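Local coordinates for DNA repair protein RECN (Deinococcus radiodurans, PDB 4ABX) that probably takes part in recombinational repair of damaged DNA as an ATP-binding, SMC-like protein, represented here by its coiled-coil domain, at residues A75-N80 with Q93-R97; E23-P29 with L137-Y141. All coordinates share one frame; numbering follows the deposited sequence.

Contact 1 (A75-N80 with Q93-R97)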
loop_
_atom_site.group_PDB
_atom_site.type_symbol
_atom_site.label_atom_id
_atom_site.label_comp_id
_atom_site.label_asym_id
_atom_site.label_seq_id
_atom_site.Cartn_x
_atom_site.Cartn_y
_atom_site.Cartn_z
ATOM N N ALA A 75 4.177 -7.936 0.168
ATOM C CA ALA A 75 3.226 -9.036 0.027
ATOM C C ALA A 75 3.804 -10.170 -0.810
ATOM O O ALA A 75 3.553 -11.341 -0.536
ATOM C CB ALA A 75 1.914 -8.532 -0.601
ATOM N N VAL A 76 4.555 -9.819 -1.850
ATOM C CA VAL A 76 5.214 -10.829 -2.662
ATOM C C VAL A 76 6.199 -11.617 -1.808
ATOM O O VAL A 76 6.246 -12.839 -1.874
ATOM C CB VAL A 76 5.941 -10.221 -3.876
ATOM C CG1 VAL A 76 6.882 -11.252 -4.500
ATOM C CG2 VAL A 76 4.922 -9.719 -4.906
ATOM N N ARG A 77 6.985 -10.913 -1.001
ATOM C CA ARG A 77 7.945 -11.579 -0.127
ATOM C C ARG A 77 7.257 -12.431 0.950
ATOM O O ARG A 77 7.727 -13.516 1.287
ATOM C CB ARG A 77 8.909 -10.564 0.493
ATOM C CG ARG A 77 9.859 -9.946 -0.530
ATOM C CD ARG A 77 10.939 -9.095 0.126
ATOM N NE ARG A 77 10.393 -7.879 0.720
ATOM C CZ ARG A 77 10.244 -6.729 0.068
ATOM N NH1 ARG A 77 10.601 -6.635 -1.207
ATOM N NH2 ARG A 77 9.738 -5.671 0.691
ATOM N N ALA A 78 6.138 -11.943 1.471
ATOM C CA ALA A 78 5.358 -12.691 2.454
ATOM C C ALA A 78 4.897 -14.040 1.900
ATOM O O ALA A 78 4.724 -15.002 2.646
ATOM C CB ALA A 78 4.165 -11.867 2.920
ATOM N N LEU A 79 4.701 -14.109 0.587
ATOM C CA LEU A 79 4.242 -15.337 -0.052
ATOM C C LEU A 79 5.354 -16.367 -0.294
ATOM O O LEU A 79 5.068 -17.537 -0.556
ATOM C CB LEU A 79 3.529 -15.015 -1.371
ATOM C CG LEU A 79 2.250 -14.194 -1.220
ATOM C CD1 LEU A 79 1.547 -14.057 -2.558
ATOM C CD2 LEU A 79 1.332 -14.841 -0.190
ATOM N N ASN A 80 6.610 -15.939 -0.201
ATOM C CA ASN A 80 7.748 -16.826 -0.474
ATOM C C ASN A 80 7.655 -18.201 0.188
ATOM O O ASN A 80 7.779 -19.229 -0.478
ATOM C CB ASN A 80 9.076 -16.165 -0.075
ATOM C CG ASN A 80 9.624 -15.247 -1.153
ATOM O OD1 ASN A 80 10.367 -14.306 -0.864
ATOM N ND2 ASN A 80 9.262 -15.515 -2.404
ATOM N N GLN A 93 1.318 -15.718 -6.390
ATOM C CA GLN A 93 2.507 -14.888 -6.212
ATOM C C GLN A 93 3.012 -14.361 -7.551
ATOM O O GLN A 93 3.392 -13.190 -7.670
ATOM C CB GLN A 93 3.631 -15.657 -5.510
ATOM C CG GLN A 93 4.798 -14.762 -5.086
ATOM C CD GLN A 93 6.035 -15.543 -4.685
ATOM O OE1 GLN A 93 6.298 -16.621 -5.212
ATOM N NE2 GLN A 93 6.799 -15.001 -3.744
ATOM N N ASN A 94 3.024 -15.230 -8.556
ATOM C CA ASN A 94 3.437 -14.832 -9.898
ATOM C C ASN A 94 2.483 -13.813 -10.520
ATOM O O ASN A 94 2.918 -12.846 -11.140
ATOM C CB ASN A 94 3.596 -16.054 -10.805
ATOM C CG ASN A 94 4.876 -16.826 -10.527
ATOM O OD1 ASN A 94 4.902 -18.054 -10.604
ATOM N ND2 ASN A 94 5.948 -16.105 -10.213
ATOM N N GLU A 95 1.183 -14.022 -10.342
ATOM C CA GLU A 95 0.200 -13.035 -10.768
ATOM C C GLU A 95 0.398 -11.699 -10.049
ATOM O O GLU A 95 0.168 -10.633 -10.629
ATOM C CB GLU A 95 -1.224 -13.565 -10.555
ATOM C CG GLU A 95 -1.583 -14.697 -11.508
ATOM C CD GLU A 95 -2.858 -15.420 -11.119
ATOM O OE1 GLU A 95 -3.580 -14.928 -10.227
ATOM O OE2 GLU A 95 -3.135 -16.489 -11.707
ATOM N N LEU A 96 0.834 -11.760 -8.792
ATOM C CA LEU A 96 1.057 -10.552 -8.003
ATOM C C LEU A 96 2.290 -9.784 -8.497
ATOM O O LEU A 96 2.287 -8.551 -8.544
ATOM C CB LEU A 96 1.168 -10.880 -6.508
ATOM C CG LEU A 96 1.165 -9.685 -5.550
ATOM C CD1 LEU A 96 -0.085 -8.824 -5.753
ATOM C CD2 LEU A 96 1.264 -10.155 -4.098
ATOM N N ARG A 97 3.335 -10.513 -8.874
ATOM C CA ARG A 97 4.497 -9.904 -9.515
ATOM C C ARG A 97 4.093 -9.134 -10.775
ATOM O O ARG A 97 4.559 -8.008 -11.009
ATOM C CB ARG A 97 5.549 -10.965 -9.855
ATOM C CG ARG A 97 6.356 -11.450 -8.656
ATOM C CD ARG A 97 7.550 -12.292 -9.090
ATOM N NE ARG A 97 8.442 -12.591 -7.970
ATOM C CZ ARG A 97 8.504 -13.769 -7.353
ATOM N NH1 ARG A 97 7.733 -14.772 -7.753
ATOM N NH2 ARG A 97 9.343 -13.949 -6.342
#

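Contact 2 (E23-P29 with L137-Y141)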
loop_
_atom_site.group_PDB
_atom_site.type_symbol
_atom_site.label_atom_id
_atom_site.label_comp_id
_atom_site.label_asym_id
_atom_site.label_seq_id
_atom_site.Cartn_x
_atom_site.Cartn_y
_atom_site.Cartn_z
ATOM N N GLU A 23 -6.863 55.779 -11.641
ATOM C CA GLU A 23 -6.990 54.347 -11.356
ATOM C C GLU A 23 -7.348 53.548 -12.603
ATOM O O GLU A 23 -6.728 52.527 -12.902
ATOM C CB GLU A 23 -8.023 54.069 -10.256
ATOM C CG GLU A 23 -8.118 52.588 -9.906
ATOM C CD GLU A 23 -9.095 52.286 -8.778
ATOM O OE1 GLU A 23 -10.046 53.069 -8.567
ATOM O OE2 GLU A 23 -8.909 51.252 -8.103
ATOM N N ILE A 24 -8.364 54.015 -13.317
ATOM C CA ILE A 24 -8.812 53.371 -14.546
ATOM C C ILE A 24 -7.754 53.420 -15.656
ATOM O O ILE A 24 -7.553 52.450 -16.391
ATOM C CB ILE A 24 -10.126 54.022 -15.037
ATOM C CG1 ILE A 24 -11.272 53.658 -14.090
ATOM C CG2 ILE A 24 -10.437 53.617 -16.483
ATOM C CD1 ILE A 24 -12.519 54.529 -14.254
ATOM N N SER A 25 -7.064 54.547 -15.770
ATOM C CA SER A 25 -6.118 54.734 -16.861
ATOM C C SER A 25 -4.868 53.886 -16.668
ATOM O O SER A 25 -4.274 53.413 -17.638
ATOM C CB SER A 25 -5.746 56.214 -17.001
ATOM O OG SER A 25 -6.917 56.996 -17.162
ATOM N N GLU A 26 -4.467 53.698 -15.417
ATOM C CA GLU A 26 -3.283 52.892 -15.121
ATOM C C GLU A 26 -3.474 51.425 -15.490
ATOM O O GLU A 26 -2.516 50.737 -15.842
ATOM C CB GLU A 26 -2.881 53.026 -13.650
ATOM C CG GLU A 26 -2.276 54.382 -13.318
ATOM C CD GLU A 26 -1.959 54.541 -11.846
ATOM O OE1 GLU A 26 -2.405 53.691 -11.046
ATOM O OE2 GLU A 26 -1.265 55.517 -11.489
ATOM N N VAL A 27 -4.715 50.952 -15.415
ATOM C CA VAL A 27 -5.030 49.565 -15.749
ATOM C C VAL A 27 -5.343 49.437 -17.237
ATOM O O VAL A 27 -5.063 48.407 -17.865
ATOM C CB VAL A 27 -6.217 49.048 -14.915
ATOM C CG1 VAL A 27 -6.621 47.648 -15.359
ATOM C CG2 VAL A 27 -5.863 49.068 -13.437
ATOM N N SER A 28 -5.925 50.498 -17.791
ATOM C CA SER A 28 -6.237 50.573 -19.214
ATOM C C SER A 28 -7.095 49.401 -19.701
ATOM O O SER A 28 -6.670 48.628 -20.564
ATOM C CB SER A 28 -4.949 50.685 -20.034
ATOM O OG SER A 28 -5.248 50.856 -21.403
ATOM N N PRO A 29 -8.315 49.279 -19.157
ATOM C CA PRO A 29 -9.225 48.191 -19.531
ATOM C C PRO A 29 -9.626 48.246 -21.004
ATOM O O PRO A 29 -10.001 49.302 -21.514
ATOM C CB PRO A 29 -10.447 48.431 -18.635
ATOM C CG PRO A 29 -10.369 49.879 -18.257
ATOM C CD PRO A 29 -8.904 50.163 -18.136
ATOM N N LEU A 137 -11.696 46.741 -10.922
ATOM C CA LEU A 137 -12.279 47.901 -11.605
ATOM C C LEU A 137 -13.786 47.768 -11.793
ATOM O O LEU A 137 -14.534 48.733 -11.601
ATOM C CB LEU A 137 -11.621 48.123 -12.971
ATOM C CG LEU A 137 -10.225 48.743 -12.977
ATOM C CD1 LEU A 137 -9.837 49.137 -14.394
ATOM C CD2 LEU A 137 -10.189 49.953 -12.059
ATOM N N LYS A 138 -14.227 46.575 -12.188
ATOM C CA LYS A 138 -15.648 46.310 -12.388
ATOM C C LYS A 138 -16.427 46.394 -11.069
ATOM O O LYS A 138 -17.593 46.786 -11.052
ATOM C CB LYS A 138 -15.859 44.951 -13.075
ATOM C CG LYS A 138 -15.202 44.855 -14.462
ATOM C CD LYS A 138 -15.680 43.650 -15.266
ATOM C CE LYS A 138 -15.156 42.344 -14.704
ATOM N NZ LYS A 138 -15.649 41.176 -15.500
ATOM N N ASN A 139 -15.772 46.044 -9.966
ATOM C CA ASN A 139 -16.386 46.130 -8.640
ATOM C C ASN A 139 -16.636 47.568 -8.164
ATOM O O ASN A 139 -17.471 47.806 -7.285
ATOM C CB ASN A 139 -15.547 45.377 -7.600
ATOM C CG ASN A 139 -15.680 43.861 -7.722
ATOM O OD1 ASN A 139 -16.650 43.352 -8.289
ATOM N ND2 ASN A 139 -14.704 43.134 -7.186
ATOM N N LYS A 140 -15.909 48.520 -8.740
ATOM C CA LYS A 140 -16.079 49.931 -8.391
ATOM C C LYS A 140 -16.852 50.708 -9.458
ATOM O O LYS A 140 -17.690 51.548 -9.138
ATOM C CB LYS A 140 -14.716 50.601 -8.176
ATOM C CG LYS A 140 -13.824 49.929 -7.138
ATOM C CD LYS A 140 -12.470 50.635 -7.049
ATOM C CE LYS A 140 -11.534 49.928 -6.078
ATOM N NZ LYS A 140 -10.193 50.568 -6.039
ATOM N N TYR A 141 -16.568 50.417 -10.723
ATOM C CA TYR A 141 -17.040 51.242 -11.827
ATOM C C TYR A 141 -17.862 50.478 -12.863
ATOM O O TYR A 141 -18.238 51.048 -13.892
ATOM C CB TYR A 141 -15.843 51.882 -12.540
ATOM C CG TYR A 141 -14.817 52.510 -11.630
ATOM C CD1 TYR A 141 -15.112 53.661 -10.912
ATOM C CD2 TYR A 141 -13.543 51.968 -11.511
ATOM C CE1 TYR A 141 -14.176 54.247 -10.084
ATOM C CE2 TYR A 141 -12.595 52.555 -10.688
ATOM C CZ TYR A 141 -12.920 53.691 -9.971
ATOM O OH TYR A 141 -11.993 54.277 -9.144
#

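Contact 1 (A75-N80 with Q93-R97)
Val76 and Leu96 lie side by side at the apolar centre, pointing opposite ways, with CG2 of Val76 3.8 Å from CD2 of Leu96. The same leucine methyl also meets the methyl of Ala75, with CB and CD2 3.9 Å apart, and lies close to CD1 of Leu79. Leu96 comes in with CG anti to its own backbone nitrogen (chi1 -170°), which swings its branched end toward helix 68-83. A second subunit covers the apolar side, its Leu61 packing on Ala75 and Leu96 and its Ala53 on Leu79. Next to this centre, the buried Leu79 runs alongside Gln93 in the opposite sense: its CD1 sits 3.9 Å from CA of Gln93, and its CB touches the glutamine's CG. The extended Gln93 chain thus covers apolar surface before its amide reaches the neighbouring helix, where NE2 donates to the carbonyl O of Val76 at 2.9 Å. The bond is moderately bent, 155° at the hydrogen, with the donor tilted out of the carbonyl plane. Farther out, Arg97 lays a face of its guanidinium over CG1 of Val76, NE being 4.0 Å from that methyl. Replacing Gln93 by a leucine would probably leave the Val76 carbonyl without this side-chain donor at the buried boundary between the helices. This is antiparallel helix pairing, at 161° and 9.8 Å between the local axes, in which aliphatic packing is joined by one directional bond from a side chain to the opposite backbone, tying the two arms of a helical hairpin together.

Contact 2 (E23-P29 with L137-Y141)
Ile24 and Leu137 mark the closest backbone approach of two antiparallel helical ends, their CA atoms 7.1 Å apart. The local axes pass at 11.7 Å and make an angle of 153°, a separation filled by side chains from both helices. Ser28 is the first residue to leave helical geometry, with positive phi, and the chain turns so that Pro29 adds its ring to the interface. Leu137 points into this bend, its CD1 meeting CG1 of Val27 tip to tip at 3.7 Å and lying against CG and CD of Pro29. Its other methyl, CD2, rests on CG of Glu23. Ile24 supplies a CH-pi contact: CD1 stands 4.0 Å from the centroid of the Tyr141 ring, 13° off the normal, while CB of Lys140 covers the opposite face. Glu23, with CG anti to the backbone nitrogen (chi1 -177°) and the chain extended beyond it, carries its carboxylate across to the other helix. There OE1 accepts from OH of Tyr141 at 2.4 Å, a doubtfully short length, the carboxylate standing almost perpendicular to the ring. OE2 uses its syn lone pair for a salt bridge to NZ of Lys140, 2.5 Å away. Helix 145-169 adds Val148 and Phe151, both touching Ile24 and Tyr141. The contact joins the two antiparallel arms of the coiled-coil domain near both helices' C-terminal ends. Its chemistry divides the work: aliphatic groups fill the interval and, through Ile24 CD1 and Lys140 CB on its two faces, probably restrain the Tyr141 ring, while one carboxylate takes a different donor on each oxygen, which probably stabilises its charge.

The two contacts lie on opposite sides of the centre of an elongated, almost wholly helical chain, their centres 65 Å apart and their nearest atoms about 53 Å apart. They share no helix. Contact 2 pairs helix 6-27 with helix 121-141, residues distant in sequence, whereas contact 1 pairs the successive helices 68-83 and 87-115 and falls within the interval that contact 2 spans. The chain therefore runs outward, reverses between residues 83 and 87, and returns. Contact 1 joins its outgoing and returning arms near that reversal; contact 2 joins them again nearer the termini, as expected of an antiparallel coiled coil in an SMC-like protein.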